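Local coordinates for periplasmic beta-glucosidase (Pseudomonas aeruginosa, PDB 6R5R), which probably hydrolyses terminal, non-reducing beta-D-glucosyl residues, releasing beta-D-glucose in the periplasm, at residues L24-V29 with V47-N52; R189-V194 with A485-S490; N346-L351 with P405-T410. The protein carries 1 engineered substitution. All coordinates share one frame; numbering follows the deposited sequence. Where two conformers were deposited one is given.

Interaction 1 of 3, residues L24-V29 with V47-N52. With BGC (beta-D-glucopyranose), chain D.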
loop_
_atom_site.group_PDB
_atom_site.type_symbol
_atom_site.label_atom_id
_atom_site.label_comp_id
_atom_site.label_asym_id
_atom_site.label_seq_id
_atom_site.Cartn_x
_atom_site.Cartn_y
_atom_site.Cartn_z
ATOM N N LEU B 24 22.456 -29.951 9.091
ATOM C CA LEU B 24 21.432 -28.971 8.690
ATOM C C LEU B 24 21.048 -28.071 9.861
ATOM O O LEU B 24 20.201 -27.190 9.700
ATOM C CB LEU B 24 20.217 -29.721 8.142
ATOM C CG LEU B 24 20.479 -30.779 7.059
ATOM C CD1 LEU B 24 19.185 -31.281 6.492
ATOM C CD2 LEU B 24 21.390 -30.284 5.931
ATOM N N ARG B 25 21.543 -28.355 11.049
ATOM C CA ARG B 25 21.079 -27.689 12.283
ATOM C C ARG B 25 21.943 -26.473 12.579
ATOM O O ARG B 25 23.170 -26.597 12.806
ATOM C CB ARG B 25 21.104 -28.678 13.439
ATOM C CG ARG B 25 20.630 -28.068 14.753
ATOM C CD ARG B 25 20.471 -29.152 15.778
ATOM N NE ARG B 25 19.942 -28.709 17.054
ATOM C CZ ARG B 25 20.368 -29.115 18.239
ATOM N NH1 ARG B 25 21.397 -29.942 18.330
ATOM N NH2 ARG B 25 19.760 -28.706 19.338
ATOM N N LEU B 26 21.301 -25.307 12.586
ATOM C CA LEU B 26 21.940 -24.021 12.865
ATOM C C LEU B 26 21.354 -23.453 14.146
ATOM O O LEU B 26 20.138 -23.205 14.171
ATOM C CB LEU B 26 21.695 -23.077 11.676
ATOM C CG LEU B 26 22.031 -21.607 11.869
ATOM C CD1 LEU B 26 23.505 -21.428 12.109
ATOM C CD2 LEU B 26 21.597 -20.796 10.646
ATOM N N VAL B 27 22.171 -23.279 15.180
ATOM C CA VAL B 27 21.649 -22.872 16.518
ATOM C C VAL B 27 22.506 -21.778 17.132
ATOM O O VAL B 27 23.671 -21.541 16.710
ATOM C CB VAL B 27 21.529 -24.077 17.465
ATOM C CG1 VAL B 27 20.411 -24.970 17.006
ATOM C CG2 VAL B 27 22.812 -24.843 17.541
ATOM N N SER B 28 21.932 -21.167 18.161
ATOM C CA SER B 28 22.619 -20.134 18.967
ATOM C C SER B 28 22.578 -20.559 20.430
ATOM O O SER B 28 21.592 -21.216 20.823
ATOM C CB SER B 28 22.013 -18.806 18.806
ATOM O OG SER B 28 20.665 -18.798 19.233
ATOM N N VAL B 29 23.584 -20.186 21.198
ATOM C CA VAL B 29 23.515 -20.346 22.673
ATOM C C VAL B 29 22.404 -19.442 23.199
ATOM O O VAL B 29 22.359 -18.237 22.854
ATOM C CB VAL B 29 24.843 -19.998 23.349
ATOM C CG1 VAL B 29 24.687 -20.033 24.865
ATOM C CG2 VAL B 29 25.962 -20.893 22.851
ATOM N N VAL B 47 25.201 -30.900 15.325
ATOM C CA VAL B 47 25.160 -29.439 15.028
ATOM C C VAL B 47 25.961 -29.179 13.778
ATOM O O VAL B 47 27.150 -29.631 13.694
ATOM C CB VAL B 47 25.679 -28.604 16.215
ATOM C CG1 VAL B 47 25.637 -27.127 15.930
ATOM C CG2 VAL B 47 24.877 -28.908 17.477
ATOM N N GLY B 48 25.401 -28.387 12.871
ATOM C CA GLY B 48 26.083 -28.030 11.612
ATOM C C GLY B 48 26.740 -26.662 11.705
ATOM O O GLY B 48 27.807 -26.433 11.104
ATOM N N ALA B 49 26.128 -25.720 12.421
ATOM C CA ALA B 49 26.634 -24.353 12.459
ATOM C C ALA B 49 26.041 -23.607 13.635
ATOM O O ALA B 49 25.003 -23.996 14.212
ATOM C CB ALA B 49 26.331 -23.639 11.139
ATOM N N ILE B 50 26.723 -22.527 13.962
ATOM C CA ILE B 50 26.389 -21.661 15.120
ATOM C C ILE B 50 26.168 -20.248 14.606
ATOM O O ILE B 50 26.901 -19.835 13.711
ATOM C CB ILE B 50 27.492 -21.683 16.177
ATOM C CG1 ILE B 50 27.725 -23.106 16.697
ATOM C CG2 ILE B 50 27.232 -20.698 17.311
ATOM C CD1 ILE B 50 26.568 -23.689 17.452
ATOM N N PHE B 51 25.230 -19.521 15.186
ATOM C CA PHE B 51 25.148 -18.059 15.033
ATOM C C PHE B 51 25.151 -17.386 16.401
ATOM O O PHE B 51 24.788 -18.019 17.428
ATOM C CB PHE B 51 23.960 -17.660 14.149
ATOM C CG PHE B 51 22.595 -17.882 14.757
ATOM C CD1 PHE B 51 22.043 -19.146 14.775
ATOM C CD2 PHE B 51 21.856 -16.836 15.274
ATOM C CE1 PHE B 51 20.780 -19.371 15.294
ATOM C CE2 PHE B 51 20.607 -17.074 15.833
ATOM C CZ PHE B 51 20.080 -18.343 15.856
ATOM N N ASN B 52 25.577 -16.105 16.413
ATOM C CA ASN B 52 25.580 -15.224 17.608
ATOM C C ASN B 52 26.641 -15.607 18.653
ATOM O O ASN B 52 26.611 -14.960 19.723
ATOM C CB ASN B 52 24.206 -15.167 18.261
ATOM C CG ASN B 52 23.212 -14.325 17.502
ATOM O OD1 ASN B 52 23.591 -13.627 16.574
ATOM N ND2 ASN B 52 21.954 -14.442 17.893
HETATM C C2 BGC D . 18.640 -12.993 15.346
HETATM C C3 BGC D . 18.646 -12.794 16.837
HETATM C C4 BGC D . 17.667 -11.667 17.174
HETATM C C5 BGC D . 16.276 -11.943 16.595
HETATM C C6 BGC D . 15.357 -10.761 16.863
HETATM C C1 BGC D . 17.197 -13.243 14.934
HETATM O O2 BGC D . 19.473 -14.143 15.085
HETATM O O3 BGC D . 20.005 -12.434 17.171
HETATM O O4 BGC D . 17.569 -11.616 18.603
HETATM O O5 BGC D . 16.371 -12.125 15.170
HETATM O O6 BGC D . 14.165 -11.082 16.145
HETATM O O HOH W 1 25.470 -18.388 20.036
#
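Two consecutive backbone amides, those of Gly48 and Ala49, converge on one acceptor, the carbonyl of Arg25. Gly48 N lies 2.9 Å from Arg25 O, in the carbonyl plane. Ala49 N lies 3.1 Å from Arg25 O and is tilted somewhat out of that plane. A parallel ladder follows: Val27 N donates to Ala49 O, and Phe51 N donates to Val27 O. Strands 25-27 and 49-51 are thus neighbours in the eight-stranded parallel sheet of the TIM-barrel domain. Helix 35-43 connects them in a beta-alpha-beta unit.

The side chains divide between the two faces of the sheet. On one, Leu26 CD1 rests on Ala49 CB. The same methyl meets the edge of the Phe51 ring, 3.8 Å from Phe51 CD1, and the two side chains cross at about a right angle. On the other, Val27 CG2 touches both Ile50 CD1 (3.9 Å) and Val47 CG1 (4.0 Å). The extended Arg25 chain carries NH1 past Val47 CG2; NE pairs with Asp291 and NH1 with Asp41 in salt bridges.

Phe51 chi1 is 70°, which turns the ring back over Val27 and Ser28. Ser28 CB sits over one ring face, 3.6 Å from the Phe51 centroid and 14° off the normal, a CH-pi contact. Beyond the ladder a water links Val29 N to Phe51 O.

Asn52 ND2 donates to O3 of the non-reducing glucose residue of the bound disaccharide, 2.9 Å away, and Phe51 CE2 lies 3.2 Å from O2 of that residue. The Phe51 ring ends strand 49-51, and the Asn52 amide lies just beyond it. Strand pairing, with Ser28 over the ring face and Leu26 at its edge, therefore probably sets the position of both groups beside the sugar.

Interaction 2 of 3, residues R189-V194 with A485-S490; sequences RDYNTV and AHEASS. With BGC (beta-D-glucopyranose), chain C; BGC (beta-D-glucopyranose), chain D.
Tyr191 OH donates a hydrogen bond to Glu487 OE2 at 2.6 Å. The carboxylate oxygen lies at the edge of the tyrosine ring, and the two planes stand 76° apart. The hydroxyl arrives on the anti side of Glu487 OE2, 33° out of the carboxylate plane. Ala488 N donates to Asp190 OD2 at 2.8 Å, using the anti lone pair of that oxygen. Asp190 OD1 accepts from Trp136 NE1. Asp190 N makes a weak bond to Ser490 OG, whose stronger partner is Gly188 O.

The apolar contribution is small. Ala488 CB lies 4.2 Å from Tyr191 CE2. Two type II turns, Arg189 to Asn192 and His486 to Ser489, bring these groups together.

Both glucose residues of a bound beta-1,4-linked disaccharide meet the same carboxylate. Glu487 is extended, with CG anti to the backbone N (chi1 -178°), which carries its carboxylate into the glycan pocket. Its OE1 accepts from O6 of the non-reducing residue (chain D) at 2.8 Å. Its OE2 accepts from O6 of the reducing-end residue (chain C) at 2.7 Å.

The ionic contact comes from a neighbouring subunit, whose Arg585 forms a salt bridge with Glu487 OE2, while Tyr599 of that subunit hydrogen-bonds Arg189 NH1.

Partners on both oxygens, three on OE2 and a sugar hydroxyl on OE1, should restrict rotation of the Glu487 carboxylate. A loop of the barrel domain, a loop of the C-terminal domain and a second subunit all help to shape one sugar site.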
loop_
_atom_site.group_PDB
_atom_site.type_symbol
_atom_site.label_atom_id
_atom_site.label_comp_id
_atom_site.label_asym_id
_atom_site.label_seq_id
_atom_site.Cartn_x
_atom_site.Cartn_y
_atom_site.Cartn_z
ATOM N N ARG B 189 4.059 -3.123 7.764
ATOM C CA ARG B 189 4.103 -3.893 9.019
ATOM C C ARG B 189 5.089 -5.016 8.828
ATOM O O ARG B 189 5.002 -5.773 7.846
ATOM C CB ARG B 189 2.711 -4.430 9.386
ATOM C CG ARG B 189 1.734 -3.343 9.737
ATOM C CD ARG B 189 0.384 -3.819 10.166
ATOM N NE ARG B 189 -0.485 -4.382 9.153
ATOM C CZ ARG B 189 -1.368 -3.722 8.351
ATOM N NH1 ARG B 189 -1.456 -2.397 8.275
ATOM N NH2 ARG B 189 -2.158 -4.442 7.561
ATOM N N ASP B 190 6.008 -5.138 9.772
ATOM C CA ASP B 190 7.049 -6.163 9.572
ATOM C C ASP B 190 6.385 -7.540 9.477
ATOM O O ASP B 190 5.341 -7.797 10.108
ATOM C CB ASP B 190 8.096 -6.093 10.655
ATOM C CG ASP B 190 9.476 -6.623 10.181
ATOM O OD1 ASP B 190 9.600 -7.206 9.088
ATOM O OD2 ASP B 190 10.436 -6.507 11.003
ATOM N N TYR B 191 6.985 -8.389 8.660
ATOM C CA TYR B 191 6.599 -9.789 8.456
ATOM C C TYR B 191 5.295 -9.926 7.669
ATOM O O TYR B 191 4.855 -11.071 7.419
ATOM C CB TYR B 191 6.414 -10.519 9.781
ATOM C CG TYR B 191 7.401 -10.200 10.861
ATOM C CD1 TYR B 191 8.748 -10.419 10.688
ATOM C CD2 TYR B 191 6.987 -9.667 12.061
ATOM C CE1 TYR B 191 9.656 -10.182 11.705
ATOM C CE2 TYR B 191 7.863 -9.442 13.089
ATOM C CZ TYR B 191 9.213 -9.646 12.900
ATOM O OH TYR B 191 10.080 -9.488 13.949
ATOM N N ASN B 192 4.690 -8.825 7.242
ATOM C CA ASN B 192 3.343 -8.907 6.666
ATOM C C ASN B 192 3.403 -9.360 5.202
ATOM O O ASN B 192 4.440 -9.288 4.502
ATOM C CB ASN B 192 2.588 -7.596 6.799
ATOM C CG ASN B 192 1.092 -7.770 6.710
ATOM O OD1 ASN B 192 0.565 -8.867 6.931
ATOM N ND2 ASN B 192 0.387 -6.694 6.399
ATOM N N THR B 193 2.249 -9.825 4.774
ATOM C CA THR B 193 1.878 -10.246 3.391
ATOM C C THR B 193 2.533 -9.388 2.326
ATOM O O THR B 193 2.488 -8.148 2.375
ATOM C CB THR B 193 0.356 -10.107 3.288
ATOM O OG1 THR B 193 -0.210 -10.878 4.349
ATOM C CG2 THR B 193 -0.126 -10.541 1.921
ATOM N N VAL B 194 3.108 -10.063 1.336
ATOM C CA VAL B 194 3.596 -9.436 0.108
ATOM C C VAL B 194 2.860 -10.052 -1.060
ATOM O O VAL B 194 2.753 -11.301 -1.212
ATOM C CB VAL B 194 5.108 -9.580 -0.058
ATOM C CG1 VAL B 194 5.533 -9.015 -1.413
ATOM C CG2 VAL B 194 5.875 -8.942 1.090
ATOM N N ALA B 485 13.568 2.316 14.287
ATOM C CA ALA B 485 13.802 1.927 12.876
ATOM C C ALA B 485 14.575 0.619 12.923
ATOM O O ALA B 485 15.764 0.555 12.560
ATOM C CB ALA B 485 14.558 2.990 12.123
ATOM N N HIS B 486 13.921 -0.386 13.478
ATOM C CA HIS B 486 14.538 -1.718 13.654
ATOM C C HIS B 486 13.505 -2.805 13.322
ATOM O O HIS B 486 12.367 -2.479 12.930
ATOM C CB HIS B 486 15.251 -1.786 15.012
ATOM C CG HIS B 486 14.692 -2.715 16.027
ATOM N ND1 HIS B 486 15.251 -3.945 16.268
ATOM C CD2 HIS B 486 13.678 -2.583 16.891
ATOM C CE1 HIS B 486 14.572 -4.568 17.196
ATOM N NE2 HIS B 486 13.607 -3.756 17.597
ATOM N N GLU B 487 13.924 -4.039 13.412
ATOM C CA GLU B 487 12.980 -5.137 13.185
ATOM C C GLU B 487 11.739 -4.908 14.039
ATOM O O GLU B 487 11.855 -4.631 15.250
ATOM C CB GLU B 487 13.637 -6.464 13.563
ATOM C CG GLU B 487 12.733 -7.631 13.317
ATOM C CD GLU B 487 13.273 -8.969 13.772
ATOM O OE1 GLU B 487 14.416 -8.993 14.285
ATOM O OE2 GLU B 487 12.582 -9.996 13.575
ATOM N N ALA B 488 10.578 -5.174 13.452
ATOM C CA ALA B 488 9.249 -5.063 14.083
ATOM C C ALA B 488 8.877 -3.651 14.548
ATOM O O ALA B 488 7.672 -3.465 14.838
ATOM C CB ALA B 488 9.108 -6.050 15.215
ATOM N N SER B 489 9.662 -2.612 14.325
ATOM C CA SER B 489 9.308 -1.239 14.768
ATOM C C SER B 489 8.755 -0.434 13.595
ATOM O O SER B 489 9.386 0.543 13.167
ATOM C CB SER B 489 10.477 -0.544 15.418
ATOM O OG SER B 489 10.970 -1.397 16.440
ATOM N N SER B 490 7.605 -0.811 13.091
ATOM C CA SER B 490 6.949 -0.064 11.996
ATOM C C SER B 490 6.250 1.154 12.620
ATOM O O SER B 490 5.728 1.108 13.765
ATOM C CB SER B 490 6.033 -0.963 11.257
ATOM O OG SER B 490 6.747 -2.106 10.694
HETATM C C2 BGC C . 18.787 -11.908 10.759
HETATM C C3 BGC C . 18.476 -13.070 11.717
HETATM C C4 BGC C . 17.377 -12.534 12.633
HETATM C C5 BGC C . 16.154 -12.163 11.797
HETATM C C6 BGC C . 14.932 -11.714 12.592
HETATM C C1 BGC C . 17.551 -11.413 10.008
HETATM O O1 BGC C . 17.940 -10.320 9.187
HETATM O O2 BGC C . 19.832 -12.241 9.822
HETATM O O3 BGC C . 19.678 -13.346 12.510
HETATM O O4 BGC C . 17.016 -13.531 13.521
HETATM O O5 BGC C . 16.528 -11.057 10.956
HETATM O O6 BGC C . 13.950 -11.302 11.604
HETATM C C2 BGC D . 18.640 -12.993 15.346
HETATM C C3 BGC D . 18.646 -12.794 16.837
HETATM C C4 BGC D . 17.667 -11.667 17.174
HETATM C C5 BGC D . 16.276 -11.943 16.595
HETATM C C6 BGC D . 15.357 -10.761 16.863
HETATM C C1 BGC D . 17.197 -13.243 14.934
HETATM O O2 BGC D . 19.473 -14.143 15.085
HETATM O O3 BGC D . 20.005 -12.434 17.171
HETATM O O4 BGC D . 17.569 -11.616 18.603
HETATM O O5 BGC D . 16.371 -12.125 15.170
HETATM O O6 BGC D . 14.165 -11.082 16.145
#

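Interaction 3 of 3, residues N346-L351 with P405-T410; sequences NAESRL and PRQAVT
Gln407 points its amide at Asn346 and Leu351, and both ends of that amide are used. Its chain is extended beyond CG, with chi1 -71° setting CG anti to the carbonyl carbon. This carries the amide across to the loop 346-351. Gln407 NE2 donates to Asn346 O at 2.9 Å. The carbonyl oxygen lies close to the plane of the glutamine amide, and the donor in turn lies in the carbonyl plane. The C=O...N angle is 157°.

The other end of the amide faces a water. That water accepts from Asn346 ND2 and donates to Gln407 OE1, at 2.8 Å from each. Asn346 therefore meets the glutamine twice, directly through its backbone and indirectly through its side chain. The direct bond to a backbone carbonyl fixes which end of the amide is nitrogen; the water is consistent with that.

Leu351 approaches the same amide obliquely. Its CD1 lies 3.8 Å from Gln407 OE1, and its CD2 is 3.9 Å from that oxygen. An apolar branch thus packs beside a group whose polar atoms are bonded to other partners.

Two further side chains lie at the margin. The Arg406 guanidinium passes Asn346 CB, with NH2 at 4.5 Å. Glu348 OE2 comes no closer than 4.4 Å to Gln407 NE2, and the glutamate turns to Arg353 in a salt bridge.

Each segment contains a short 3-10 turn, 348-350 and 405-407. Arg353, at the start of helix 353-363, also donates to Gln407 O, so this helix ties both segments together. Gln392 NE2 of helix 392-395 bonds Ala408 O, and Thr410 OG1, at the N-cap of helix 411-419, accepts from Gln413 N. The contact thus joins, at the protein surface, the loop before helix 353-363 to the loop between helices 392-395 and 411-419.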
loop_
_atom_site.group_PDB
_atom_site.type_symbol
_atom_site.label_atom_id
_atom_site.label_comp_id
_atom_site.label_asym_id
_atom_site.label_seq_id
_atom_site.Cartn_x
_atom_site.Cartn_y
_atom_site.Cartn_z
ATOM N N ASN B 346 37.650 -6.238 22.652
ATOM C CA ASN B 346 37.109 -4.877 22.465
ATOM C C ASN B 346 38.191 -3.813 22.612
ATOM O O ASN B 346 37.825 -2.628 22.778
ATOM C CB ASN B 346 35.975 -4.582 23.423
ATOM C CG ASN B 346 34.780 -5.439 23.108
ATOM O OD1 ASN B 346 34.372 -6.238 23.958
ATOM N ND2 ASN B 346 34.281 -5.310 21.879
ATOM N N ALA B 347 39.451 -4.191 22.512
ATOM C CA ALA B 347 40.541 -3.199 22.553
ATOM C C ALA B 347 40.323 -2.126 21.481
ATOM O O ALA B 347 40.054 -2.438 20.289
ATOM C CB ALA B 347 41.885 -3.866 22.364
ATOM N N GLU B 348 40.568 -0.883 21.878
ATOM C CA GLU B 348 40.608 0.278 20.975
ATOM C C GLU B 348 41.560 -0.034 19.810
ATOM O O GLU B 348 41.270 0.371 18.681
ATOM C CB GLU B 348 40.939 1.451 21.924
ATOM C CG GLU B 348 41.096 2.761 21.284
ATOM C CD GLU B 348 39.831 3.270 20.602
ATOM O OE1 GLU B 348 40.006 3.747 19.476
ATOM O OE2 GLU B 348 38.760 3.205 21.225
ATOM N N SER B 349 42.670 -0.762 20.020
ATOM C CA SER B 349 43.665 -1.030 18.955
ATOM C C SER B 349 43.118 -1.936 17.856
ATOM O O SER B 349 43.781 -2.084 16.836
ATOM C CB SER B 349 44.917 -1.630 19.534
ATOM O OG SER B 349 44.585 -2.885 20.148
ATOM N N ARG B 350 41.969 -2.598 18.063
ATOM C CA ARG B 350 41.415 -3.520 17.040
ATOM C C ARG B 350 40.320 -2.796 16.239
ATOM O O ARG B 350 39.687 -3.467 15.379
ATOM C CB ARG B 350 40.830 -4.752 17.751
ATOM C CG ARG B 350 41.880 -5.491 18.572
ATOM C CD ARG B 350 41.376 -6.812 19.108
ATOM N NE ARG B 350 41.285 -7.819 18.053
ATOM C CZ ARG B 350 40.162 -8.523 17.742
ATOM N NH1 ARG B 350 39.032 -8.288 18.380
ATOM N NH2 ARG B 350 40.243 -9.461 16.819
ATOM N N LEU B 351 40.066 -1.524 16.547
ATOM C CA LEU B 351 39.027 -0.757 15.808
ATOM C C LEU B 351 39.628 -0.130 14.548
ATOM O O LEU B 351 40.873 -0.114 14.368
ATOM C CB LEU B 351 38.389 0.291 16.704
ATOM C CG LEU B 351 37.588 -0.177 17.910
ATOM C CD1 LEU B 351 37.132 1.063 18.683
ATOM C CD2 LEU B 351 36.377 -1.031 17.512
ATOM N N PRO B 405 28.473 0.888 22.364
ATOM C CA PRO B 405 28.075 2.298 22.410
ATOM C C PRO B 405 29.117 3.224 23.056
ATOM O O PRO B 405 29.346 4.329 22.539
ATOM C CB PRO B 405 26.778 2.227 23.215
ATOM C CG PRO B 405 26.215 0.910 22.812
ATOM C CD PRO B 405 27.400 -0.019 22.827
ATOM N N ARG B 406 29.733 2.779 24.143
ATOM C CA ARG B 406 30.729 3.667 24.837
ATOM C C ARG B 406 31.924 3.993 23.934
ATOM O O ARG B 406 32.646 4.948 24.240
ATOM C CB ARG B 406 31.182 3.097 26.181
ATOM C CG ARG B 406 31.949 1.794 26.138
ATOM C CD ARG B 406 32.851 1.508 27.353
ATOM N NE ARG B 406 33.438 0.179 27.167
ATOM C CZ ARG B 406 34.539 -0.097 26.446
ATOM N NH1 ARG B 406 35.236 0.875 25.877
ATOM N NH2 ARG B 406 34.948 -1.352 26.324
ATOM N N GLN B 407 32.164 3.269 22.852
ATOM C CA GLN B 407 33.276 3.576 21.923
ATOM C C GLN B 407 32.837 4.581 20.860
ATOM O O GLN B 407 33.690 4.997 20.077
ATOM C CB GLN B 407 33.815 2.289 21.308
ATOM C CG GLN B 407 34.574 1.447 22.322
ATOM C CD GLN B 407 35.110 0.143 21.806
ATOM O OE1 GLN B 407 34.539 -0.519 20.925
ATOM N NE2 GLN B 407 36.251 -0.236 22.358
ATOM N N ALA B 408 31.556 4.950 20.762
ATOM C CA ALA B 408 31.060 5.778 19.660
ATOM C C ALA B 408 31.246 7.280 19.960
ATOM O O ALA B 408 31.183 7.730 21.127
ATOM C CB ALA B 408 29.610 5.450 19.396
ATOM N N VAL B 409 31.452 8.045 18.906
ATOM C CA VAL B 409 31.562 9.514 18.962
ATOM C C VAL B 409 30.191 10.134 18.716
ATOM O O VAL B 409 29.678 10.054 17.614
ATOM C CB VAL B 409 32.610 10.024 17.965
ATOM C CG1 VAL B 409 32.781 11.536 18.083
ATOM C CG2 VAL B 409 33.946 9.339 18.165
ATOM N N THR B 410 29.670 10.801 19.739
ATOM C CA THR B 410 28.388 11.511 19.627
ATOM C C THR B 410 28.545 12.754 18.775
ATOM O O THR B 410 29.659 13.242 18.492
ATOM C CB THR B 410 27.793 11.857 20.988
ATOM O OG1 THR B 410 28.637 12.840 21.568
ATOM C CG2 THR B 410 27.677 10.640 21.878
HETATM O O HOH W 2 35.170 -3.123 20.286
#

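Overall arrangement
Interactions 1 and 2 meet at the glycan pocket. Their centres are 25 Å apart and their nearest atoms about 10 Å, yet both bond the same glucose residue, through different hydroxyls. Interaction 2 alone also bonds the second residue of the disaccharide. The barrel domain and the C-terminal domain thus hold different parts of one ligand. Interaction 3 stands apart at the surface, its centre 28 Å from that of interaction 1 and 30 Å from that of interaction 2. Its nearest atoms are about 12 Å and about 14 Å from theirs. Along the chain, interaction 1 closes first. Both segments of interaction 3 then fall between the two segments of interaction 2.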